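Local atomic coordinates of GGDEF and EAL domain-containing protein (Vibrio cholerae O1 str. 2010EL-1786, PDB entry 6PWK), a protein that binds cyclic di-GMP and probably acts as a LapD-type receptor that couples this second messenger to the control of large adhesins and biofilm formation. Residues Y345-R350 with H381-T386. Numbering follows the deposited sequence.
Sequences YINEFR and HNLGIT
Ile-346 and Ile-385 form the close-packed half of this contact, in which a short helix meets the loop leading into a barrel strand of the EAL domain. With CG1 beside the backbone N (chi1 -55°), Ile-346 turns its CG2 methyl toward the 381-386 segment, where it lies 3.5 Å from CD1 of Ile-385. Leu-383 adds a second methyl, its CD1 4.0 Å from the same CG2 of Ile-346. Behind this aliphatic cluster lie Pro-351, touched by both isoleucines, and the strands 330-336 and 353-356, against which Ile-346 and Ile-385 respectively rest.

The looser, outer half is built differently. Here the other methyl of Leu-383, CD2, sits over the centre of one face of the Arg-350 guanidinium, 3.5 Å from CZ, while the two side chains run roughly at right angles. A bend at chi2 (-81°) turns the arginine chain back beside its own helix, where Asn-347 lies close, though the exact placing of NH1 is doubtful. Both Asn-347 and Arg-350 are exposed.

Helix 367-382 ends in a Schellman motif at Gly-384, and the chain then enters strand 386-389, which pairs in parallel with 353-356. The contact illustrates how an apolar core can give way at its rim to a long charged side chain lying flat against a methyl: Leu-383 leaves the in-plane N-H directions unobstructed, and the two segments are joined by shape and apolar burial, without a polar bond between them.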
ATOM      1  N   TYR A 345      17.674  -9.908 -12.185  1.00 86.79           N
ATOM      2  CA  TYR A 345      17.207  -8.573 -12.539  1.00 76.39           C
ATOM      3  C   TYR A 345      18.259  -7.790 -13.308  1.00 81.82           C
ATOM      4  O   TYR A 345      17.914  -6.851 -14.035  1.00 82.97           O
ATOM      5  CB  TYR A 345      16.811  -7.811 -11.276  1.00 70.07           C
ATOM      6  CG  TYR A 345      17.965  -7.590 -10.318  1.00 74.53           C
ATOM      7  CD1 TYR A 345      18.769  -6.458 -10.412  1.00 72.45           C
ATOM      8  CD2 TYR A 345      18.253  -8.514  -9.322  1.00 75.13           C
ATOM      9  CE1 TYR A 345      19.822  -6.253  -9.543  1.00 65.26           C
ATOM     10  CE2 TYR A 345      19.304  -8.317  -8.447  1.00 70.59           C
ATOM     11  CZ  TYR A 345      20.085  -7.184  -8.563  1.00 70.68           C
ATOM     12  OH  TYR A 345      21.134  -6.979  -7.698  1.00 79.01           O
ATOM     13  N   ILE A 346      19.534  -8.148 -13.147  1.00 87.61           N
ATOM     14  CA  ILE A 346      20.616  -7.452 -13.839  1.00 87.83           C
ATOM     15  C   ILE A 346      20.418  -7.517 -15.345  1.00 80.27           C
ATOM     16  O   ILE A 346      20.645  -6.535 -16.061  1.00 69.83           O
ATOM     17  CB  ILE A 346      21.970  -8.057 -13.435  1.00 90.23           C
ATOM     18  CG1 ILE A 346      22.132  -8.041 -11.919  1.00 89.22           C
ATOM     19  CG2 ILE A 346      23.105  -7.315 -14.099  1.00 95.41           C
ATOM     20  CD1 ILE A 346      23.096  -9.080 -11.440  1.00 95.52           C
ATOM     21  N   ASN A 347      20.002  -8.681 -15.851  1.00 85.06           N
ATOM     22  CA  ASN A 347      19.837  -8.848 -17.290  1.00 88.80           C
ATOM     23  C   ASN A 347      18.750  -7.928 -17.831  1.00 83.78           C
ATOM     24  O   ASN A 347      18.866  -7.404 -18.944  1.00 79.62           O
ATOM     25  CB  ASN A 347      19.519 -10.309 -17.607  1.00 98.72           C
ATOM     26  CG  ASN A 347      19.696 -10.639 -19.074  1.00113.66           C
ATOM     27  OD1 ASN A 347      20.515 -10.034 -19.765  1.00119.84           O
ATOM     28  ND2 ASN A 347      18.927 -11.609 -19.560  1.00120.47           N
ATOM     29  N   GLU A 348      17.687  -7.712 -17.052  1.00 84.17           N
ATOM     30  CA  GLU A 348      16.600  -6.859 -17.519  1.00 91.13           C
ATOM     31  C   GLU A 348      16.927  -5.380 -17.345  1.00 85.19           C
ATOM     32  O   GLU A 348      16.666  -4.576 -18.246  1.00 83.88           O
ATOM     33  CB  GLU A 348      15.303  -7.204 -16.782  1.00 99.63           C
ATOM     34  CG  GLU A 348      14.094  -6.421 -17.281  1.00105.83           C
ATOM     35  CD  GLU A 348      12.938  -6.433 -16.299  1.00110.72           C
ATOM     36  OE1 GLU A 348      11.776  -6.315 -16.743  1.00114.35           O
ATOM     37  OE2 GLU A 348      13.191  -6.553 -15.083  1.00112.47           O
ATOM     38  N   PHE A 349      17.507  -5.005 -16.205  1.00 80.80           N
ATOM     39  CA  PHE A 349      17.719  -3.598 -15.890  1.00 73.15           C
ATOM     40  C   PHE A 349      19.005  -3.030 -16.481  1.00 78.55           C
ATOM     41  O   PHE A 349      19.042  -1.841 -16.816  1.00 75.58           O
ATOM     42  CB  PHE A 349      17.724  -3.394 -14.372  1.00 63.31           C
ATOM     43  CG  PHE A 349      16.356  -3.444 -13.751  1.00 65.73           C
ATOM     44  CD1 PHE A 349      15.773  -4.656 -13.416  1.00 68.72           C
ATOM     45  CD2 PHE A 349      15.653  -2.278 -13.498  1.00 66.28           C
ATOM     46  CE1 PHE A 349      14.515  -4.703 -12.843  1.00 70.63           C
ATOM     47  CE2 PHE A 349      14.394  -2.317 -12.924  1.00 58.08           C
ATOM     48  CZ  PHE A 349      13.825  -3.532 -12.597  1.00 62.00           C
ATOM     49  N   ARG A 350      20.053  -3.843 -16.615  1.00 83.51           N
ATOM     50  CA  ARG A 350      21.343  -3.401 -17.135  1.00 85.07           C
ATOM     51  C   ARG A 350      21.863  -2.176 -16.386  1.00 82.50           C
ATOM     52  O   ARG A 350      21.963  -1.092 -16.961  1.00 82.42           O
ATOM     53  CB  ARG A 350      21.250  -3.083 -18.628  1.00 86.25           C
ATOM     54  CG  ARG A 350      20.941  -4.267 -19.530  1.00 90.48           C
ATOM     55  CD  ARG A 350      22.185  -5.077 -19.823  1.00103.00           C
ATOM     56  NE  ARG A 350      22.068  -5.797 -21.088  1.00118.35           N
ATOM     57  CZ  ARG A 350      21.455  -6.967 -21.227  1.00125.86           C
ATOM     58  NH1 ARG A 350      20.900  -7.556 -20.177  1.00128.34           N
ATOM     59  NH2 ARG A 350      21.398  -7.552 -22.415  1.00128.43           N
ATOM     60  N   HIS A 381      30.459  -8.357 -15.451  1.00101.90           N
ATOM     61  CA  HIS A 381      31.446  -7.982 -16.461  1.00112.69           C
ATOM     62  C   HIS A 381      31.086  -8.538 -17.832  1.00105.75           C
ATOM     63  O   HIS A 381      31.306  -7.875 -18.850  1.00102.19           O
ATOM     64  CB  HIS A 381      32.834  -8.459 -16.042  1.00129.49           C
ATOM     65  CG  HIS A 381      33.407  -7.698 -14.889  1.00144.01           C
ATOM     66  ND1 HIS A 381      33.922  -8.319 -13.772  1.00148.56           N
ATOM     67  CD2 HIS A 381      33.548  -6.367 -14.680  1.00147.79           C
ATOM     68  CE1 HIS A 381      34.354  -7.403 -12.924  1.00148.84           C
ATOM     69  NE2 HIS A 381      34.140  -6.212 -13.450  1.00147.20           N
ATOM     70  N   ASN A 382      30.541  -9.758 -17.880  1.00102.97           N
ATOM     71  CA  ASN A 382      30.114 -10.320 -19.158  1.00108.93           C
ATOM     72  C   ASN A 382      29.060  -9.446 -19.822  1.00100.37           C
ATOM     73  O   ASN A 382      28.995  -9.378 -21.055  1.00107.70           O
ATOM     74  CB  ASN A 382      29.581 -11.741 -18.964  1.00121.00           C
ATOM     75  CG  ASN A 382      30.672 -12.729 -18.600  1.00137.22           C
ATOM     76  OD1 ASN A 382      31.854 -12.493 -18.859  1.00146.62           O
ATOM     77  ND2 ASN A 382      30.281 -13.850 -18.001  1.00140.15           N
ATOM     78  N   LEU A 383      28.233  -8.773 -19.028  1.00 93.74           N
ATOM     79  CA  LEU A 383      27.265  -7.811 -19.534  1.00 88.27           C
ATOM     80  C   LEU A 383      27.849  -6.412 -19.686  1.00 87.56           C
ATOM     81  O   LEU A 383      27.109  -5.485 -20.028  1.00 91.94           O
ATOM     82  CB  LEU A 383      26.041  -7.763 -18.614  1.00 86.73           C
ATOM     83  CG  LEU A 383      25.076  -8.943 -18.729  1.00 82.44           C
ATOM     84  CD1 LEU A 383      24.286  -9.119 -17.445  1.00 77.38           C
ATOM     85  CD2 LEU A 383      24.140  -8.737 -19.908  1.00 81.76           C
ATOM     86  N   GLY A 384      29.146  -6.242 -19.445  1.00 84.81           N
ATOM     87  CA  GLY A 384      29.762  -4.932 -19.551  1.00 80.81           C
ATOM     88  C   GLY A 384      29.413  -3.994 -18.420  1.00 84.63           C
ATOM     89  O   GLY A 384      29.346  -2.778 -18.628  1.00 89.09           O
ATOM     90  N   ILE A 385      29.191  -4.525 -17.222  1.00 86.92           N
ATOM     91  CA  ILE A 385      28.784  -3.740 -16.064  1.00 78.71           C
ATOM     92  C   ILE A 385      29.961  -3.638 -15.106  1.00 79.49           C
ATOM     93  O   ILE A 385      30.574  -4.653 -14.750  1.00 81.69           O
ATOM     94  CB  ILE A 385      27.557  -4.360 -15.375  1.00 74.42           C
ATOM     95  CG1 ILE A 385      26.364  -4.336 -16.332  1.00 78.00           C
ATOM     96  CG2 ILE A 385      27.236  -3.633 -14.080  1.00 73.75           C
ATOM     97  CD1 ILE A 385      25.153  -5.050 -15.809  1.00 62.46           C
ATOM     98  N   THR A 386      30.275  -2.414 -14.691  1.00 83.02           N
ATOM     99  CA  THR A 386      31.391  -2.183 -13.785  1.00 83.66           C
ATOM    100  C   THR A 386      31.073  -2.741 -12.403  1.00 83.52           C
ATOM    101  O   THR A 386      29.991  -2.500 -11.859  1.00 90.14           O
ATOM    102  CB  THR A 386      31.693  -0.688 -13.696  1.00 80.11           C
ATOM    103  OG1 THR A 386      31.946  -0.168 -15.007  1.00 83.77           O
ATOM    104  CG2 THR A 386      32.903  -0.438 -12.815  1.00 74.56           C
TER